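Local coordinates for hypothetical protein aq_1447 (Aquifex aeolicus, PDB 1YVU) that cleaves target RNA as a DNA-guided, divalent-metal-dependent endonuclease, using short single-stranded DNA guides to find complementary strands, at residues T20-I30 against D55-D66. Sequence-based numbering, arbitrary orientation.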
loop_
_atom_site.group_PDB
_atom_site.type_symbol
_atom_site.label_atom_id
_atom_site.label_comp_id
_atom_site.label_asym_id
_atom_site.label_seq_id
_atom_site.Cartn_x
_atom_site.Cartn_y
_atom_site.Cartn_z
ATOM N N THR A 20 -27.148 -0.276 -29.957
ATOM C CA THR A 20 -28.393 -0.412 -29.185
ATOM C C THR A 20 -28.149 -1.033 -27.803
ATOM O O THR A 20 -27.541 -2.111 -27.679
ATOM C CB THR A 20 -29.483 -1.231 -29.940
ATOM O OG1 THR A 20 -29.444 -0.924 -31.344
ATOM C CG2 THR A 20 -30.869 -0.868 -29.403
ATOM N N PHE A 21 -28.589 -0.282 -26.783
ATOM C CA PHE A 21 -28.473 -0.598 -25.343
ATOM C C PHE A 21 -29.807 -0.564 -24.574
ATOM O O PHE A 21 -30.575 0.400 -24.698
ATOM C CB PHE A 21 -27.547 0.424 -24.639
ATOM C CG PHE A 21 -26.083 0.115 -24.725
ATOM C CD1 PHE A 21 -25.471 -0.252 -25.945
ATOM C CD2 PHE A 21 -25.289 0.251 -23.588
ATOM C CE1 PHE A 21 -24.081 -0.473 -26.042
ATOM C CE2 PHE A 21 -23.887 0.031 -23.658
ATOM C CZ PHE A 21 -23.281 -0.330 -24.894
ATOM N N THR A 22 -30.003 -1.554 -23.700
ATOM C CA THR A 22 -31.191 -1.648 -22.857
ATOM C C THR A 22 -30.955 -1.008 -21.464
ATOM O O THR A 22 -30.052 -1.400 -20.717
ATOM C CB THR A 22 -31.645 -3.119 -22.717
ATOM O OG1 THR A 22 -31.753 -3.697 -24.022
ATOM C CG2 THR A 22 -33.009 -3.214 -22.038
ATOM N N VAL A 23 -31.774 -0.009 -21.145
ATOM C CA VAL A 23 -31.688 0.712 -19.873
ATOM C C VAL A 23 -32.582 0.067 -18.807
ATOM O O VAL A 23 -33.657 -0.471 -19.104
ATOM C CB VAL A 23 -32.081 2.222 -20.032
ATOM C CG1 VAL A 23 -31.706 3.015 -18.795
ATOM C CG2 VAL A 23 -31.412 2.828 -21.253
ATOM N N PHE A 24 -32.075 0.092 -17.571
ATOM C CA PHE A 24 -32.737 -0.441 -16.384
ATOM C C PHE A 24 -32.588 0.548 -15.219
ATOM O O PHE A 24 -31.469 0.899 -14.867
ATOM C CB PHE A 24 -32.172 -1.822 -15.989
ATOM C CG PHE A 24 -32.588 -2.949 -16.906
ATOM C CD1 PHE A 24 -31.684 -3.489 -17.828
ATOM C CD2 PHE A 24 -33.911 -3.431 -16.903
ATOM C CE1 PHE A 24 -32.096 -4.502 -18.752
ATOM C CE2 PHE A 24 -34.337 -4.444 -17.825
ATOM C CZ PHE A 24 -33.428 -4.970 -18.747
ATOM N N LYS A 25 -33.693 1.055 -14.694
ATOM C CA LYS A 25 -33.640 1.971 -13.545
ATOM C C LYS A 25 -34.456 1.319 -12.410
ATOM O O LYS A 25 -35.493 0.678 -12.699
ATOM C CB LYS A 25 -34.207 3.356 -13.907
ATOM C CG LYS A 25 -33.631 4.510 -13.068
ATOM C CD LYS A 25 -34.618 5.675 -12.928
ATOM C CE LYS A 25 -34.024 6.820 -12.122
ATOM N NZ LYS A 25 -35.019 7.889 -11.865
ATOM N N PRO A 26 -33.983 1.399 -11.123
ATOM C CA PRO A 26 -34.735 0.785 -10.010
ATOM C C PRO A 26 -36.046 1.493 -9.720
ATOM O O PRO A 26 -36.225 2.664 -10.079
ATOM C CB PRO A 26 -33.784 0.919 -8.823
ATOM C CG PRO A 26 -32.439 0.987 -9.465
ATOM C CD PRO A 26 -32.690 1.899 -10.611
ATOM N N THR A 27 -36.985 0.773 -9.122
ATOM C CA THR A 27 -38.258 1.396 -8.777
ATOM C C THR A 27 -38.150 1.965 -7.355
ATOM O O THR A 27 -39.011 2.722 -6.902
ATOM C CB THR A 27 -39.448 0.415 -8.917
ATOM O OG1 THR A 27 -39.099 -0.635 -9.827
ATOM C CG2 THR A 27 -40.667 1.122 -9.494
ATOM N N HIS A 28 -37.034 1.639 -6.700
ATOM C CA HIS A 28 -36.730 2.084 -5.339
ATOM C C HIS A 28 -35.696 3.234 -5.356
ATOM O O HIS A 28 -35.777 4.118 -6.210
ATOM C CB HIS A 28 -36.204 0.950 -4.437
ATOM C CG HIS A 28 -36.435 -0.440 -4.948
ATOM N ND1 HIS A 28 -37.150 -1.379 -4.241
ATOM C CD2 HIS A 28 -35.937 -1.087 -6.041
ATOM C CE1 HIS A 28 -37.085 -2.544 -4.860
ATOM N NE2 HIS A 28 -36.357 -2.387 -5.952
ATOM N N GLU A 29 -34.711 3.170 -4.444
ATOM C CA GLU A 29 -33.660 4.196 -4.261
ATOM C C GLU A 29 -32.206 3.867 -4.676
ATOM O O GLU A 29 -31.904 2.795 -5.215
ATOM C CB GLU A 29 -33.638 4.649 -2.786
ATOM C CG GLU A 29 -34.966 5.079 -2.160
ATOM C CD GLU A 29 -34.890 5.202 -0.634
ATOM O OE1 GLU A 29 -34.031 4.547 0.004
ATOM O OE2 GLU A 29 -35.708 5.965 -0.070
ATOM N N ILE A 30 -31.318 4.820 -4.372
ATOM C CA ILE A 30 -29.878 4.757 -4.654
ATOM C C ILE A 30 -29.135 4.350 -3.364
ATOM O O ILE A 30 -29.335 4.981 -2.316
ATOM C CB ILE A 30 -29.302 6.176 -5.098
ATOM C CG1 ILE A 30 -30.412 7.093 -5.658
ATOM C CG2 ILE A 30 -28.192 5.992 -6.137
ATOM C CD1 ILE A 30 -30.031 8.590 -5.771
ATOM N N ASP A 55 -28.056 6.581 -12.146
ATOM C CA ASP A 55 -29.106 5.701 -11.603
ATOM C C ASP A 55 -29.538 4.614 -12.559
ATOM O O ASP A 55 -30.112 3.601 -12.157
ATOM C CB ASP A 55 -30.354 6.516 -11.255
ATOM C CG ASP A 55 -30.371 7.011 -9.820
ATOM O OD1 ASP A 55 -29.618 6.471 -8.973
ATOM O OD2 ASP A 55 -31.165 7.942 -9.540
ATOM N N GLU A 56 -29.318 4.884 -13.837
ATOM C CA GLU A 56 -29.692 4.003 -14.926
ATOM C C GLU A 56 -28.606 2.963 -15.216
ATOM O O GLU A 56 -27.445 3.309 -15.338
ATOM C CB GLU A 56 -29.961 4.869 -16.176
ATOM C CG GLU A 56 -31.070 5.971 -16.008
ATOM C CD GLU A 56 -31.205 6.957 -17.197
ATOM O OE1 GLU A 56 -30.523 6.789 -18.232
ATOM O OE2 GLU A 56 -32.013 7.913 -17.088
ATOM N N PHE A 57 -28.993 1.695 -15.333
ATOM C CA PHE A 57 -28.064 0.606 -15.628
ATOM C C PHE A 57 -28.135 0.219 -17.100
ATOM O O PHE A 57 -28.983 -0.570 -17.522
ATOM C CB PHE A 57 -28.336 -0.617 -14.748
ATOM C CG PHE A 57 -28.085 -0.378 -13.291
ATOM C CD1 PHE A 57 -28.999 0.373 -12.523
ATOM C CD2 PHE A 57 -26.925 -0.869 -12.676
ATOM C CE1 PHE A 57 -28.760 0.641 -11.157
ATOM C CE2 PHE A 57 -26.669 -0.612 -11.312
ATOM C CZ PHE A 57 -27.588 0.147 -10.550
ATOM N N TRP A 58 -27.189 0.746 -17.868
ATOM C CA TRP A 58 -27.104 0.511 -19.305
ATOM C C TRP A 58 -26.471 -0.837 -19.662
ATOM O O TRP A 58 -25.367 -1.126 -19.250
ATOM C CB TRP A 58 -26.318 1.654 -19.958
ATOM C CG TRP A 58 -26.982 3.042 -19.931
ATOM C CD1 TRP A 58 -27.445 3.714 -18.840
ATOM C CD2 TRP A 58 -27.279 3.877 -21.071
ATOM N NE1 TRP A 58 -28.023 4.905 -19.218
ATOM C CE2 TRP A 58 -27.941 5.032 -20.583
ATOM C CE3 TRP A 58 -27.054 3.755 -22.470
ATOM C CZ2 TRP A 58 -28.396 6.066 -21.443
ATOM C CZ3 TRP A 58 -27.510 4.795 -23.339
ATOM C CH2 TRP A 58 -28.172 5.928 -22.812
ATOM N N CYS A 59 -27.167 -1.638 -20.460
ATOM C CA CYS A 59 -26.669 -2.952 -20.862
ATOM C C CYS A 59 -26.418 -3.064 -22.363
ATOM O O CYS A 59 -27.264 -2.705 -23.154
ATOM C CB CYS A 59 -27.645 -4.026 -20.407
ATOM S SG CYS A 59 -27.977 -3.924 -18.662
ATOM N N ALA A 60 -25.288 -3.656 -22.738
ATOM C CA ALA A 60 -24.867 -3.814 -24.132
ATOM C C ALA A 60 -25.558 -4.823 -25.051
ATOM O O ALA A 60 -25.036 -5.908 -25.290
ATOM C CB ALA A 60 -23.359 -4.009 -24.179
ATOM N N GLY A 61 -26.674 -4.412 -25.637
ATOM C CA GLY A 61 -27.404 -5.282 -26.544
ATOM C C GLY A 61 -28.874 -5.442 -26.228
ATOM O O GLY A 61 -29.404 -4.815 -25.305
ATOM N N LYS A 62 -29.519 -6.327 -26.988
ATOM C CA LYS A 62 -30.940 -6.605 -26.843
ATOM C C LYS A 62 -31.239 -7.910 -26.115
ATOM O O LYS A 62 -30.688 -8.967 -26.448
ATOM C CB LYS A 62 -31.637 -6.622 -28.216
ATOM C CG LYS A 62 -31.529 -5.329 -29.008
ATOM C CD LYS A 62 -32.364 -5.374 -30.279
ATOM C CE LYS A 62 -32.156 -4.102 -31.095
ATOM N NZ LYS A 62 -33.089 -3.938 -32.252
ATOM N N VAL A 63 -32.065 -7.790 -25.075
ATOM C CA VAL A 63 -32.538 -8.923 -24.268
ATOM C C VAL A 63 -33.998 -9.052 -24.716
ATOM O O VAL A 63 -34.781 -8.097 -24.570
ATOM C CB VAL A 63 -32.576 -8.628 -22.726
ATOM C CG1 VAL A 63 -32.527 -9.927 -21.924
ATOM C CG2 VAL A 63 -31.498 -7.675 -22.305
ATOM N N GLU A 64 -34.350 -10.202 -25.295
ATOM C CA GLU A 64 -35.719 -10.453 -25.757
ATOM C C GLU A 64 -36.637 -10.746 -24.571
ATOM O O GLU A 64 -36.193 -11.333 -23.577
ATOM C CB GLU A 64 -35.750 -11.627 -26.743
ATOM C CG GLU A 64 -34.961 -11.380 -28.031
ATOM C CD GLU A 64 -35.058 -12.527 -29.033
ATOM O OE1 GLU A 64 -35.317 -13.685 -28.623
ATOM O OE2 GLU A 64 -34.867 -12.267 -30.244
ATOM N N LYS A 65 -37.886 -10.274 -24.670
ATOM C CA LYS A 65 -38.950 -10.450 -23.657
ATOM C C LYS A 65 -38.687 -9.836 -22.257
ATOM O O LYS A 65 -39.447 -10.108 -21.318
ATOM C CB LYS A 65 -39.332 -11.949 -23.512
ATOM C CG LYS A 65 -39.770 -12.702 -24.796
ATOM C CD LYS A 65 -39.563 -14.219 -24.617
ATOM C CE LYS A 65 -39.931 -15.027 -25.852
ATOM N NZ LYS A 65 -39.562 -16.465 -25.681
ATOM N N ASP A 66 -37.646 -8.997 -22.131
ATOM C CA ASP A 66 -37.268 -8.353 -20.851
ATOM C C ASP A 66 -38.311 -7.391 -20.258
ATOM O O ASP A 66 -38.731 -6.420 -20.905
ATOM C CB ASP A 66 -35.882 -7.655 -20.944
ATOM C CG ASP A 66 -35.916 -6.313 -21.710
ATOM O OD1 ASP A 66 -36.106 -6.324 -22.947
ATOM O OD2 ASP A 66 -35.772 -5.244 -21.063
#
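T22 and C59 form an antiparallel hydrogen-bonded pair: T22 N donates to C59 O, and C59 N to T22 O at 2.9 Å. Two residues along, F57 N meets F24 O almost straight (170° at the hydrogen), whereas the return bond from F24 N to F57 O is weak. The hydroxyl of T22, lying beside its own backbone N (chi1 -51°), donates to G61 O at 2.9 Å, a side-chain bond that extends the contact beyond the T22-C59 pair, next to the inverse gamma turn centred on A60.

Side chains alternate about this pairing. On one side the F21 ring lies flat against A60, whose CA sits over the ring centre, 3.8 Å from the centroid, in a CH-pi contact. V23 CG2 stands over the six-membered ring of W58, and V23 CG1 packs on E56 CB at 3.7 Å; W58 NE1 donates to E56 OE1, tying indole and carboxylate together beside V23. On the other side, the F24 ring receives C59 SG at its edge, with SG 3.8 Å from CD1, while P26 CG touches F57 CE1.

Farther out, F88 meets the F21 ring, and F51 and R53 meet W58. The pairing joins the 20-26 chain to the 50-59 beta hairpin, with the intervening helix 32-46 packed against F57 and C59, within the Argonaute N-terminal domain.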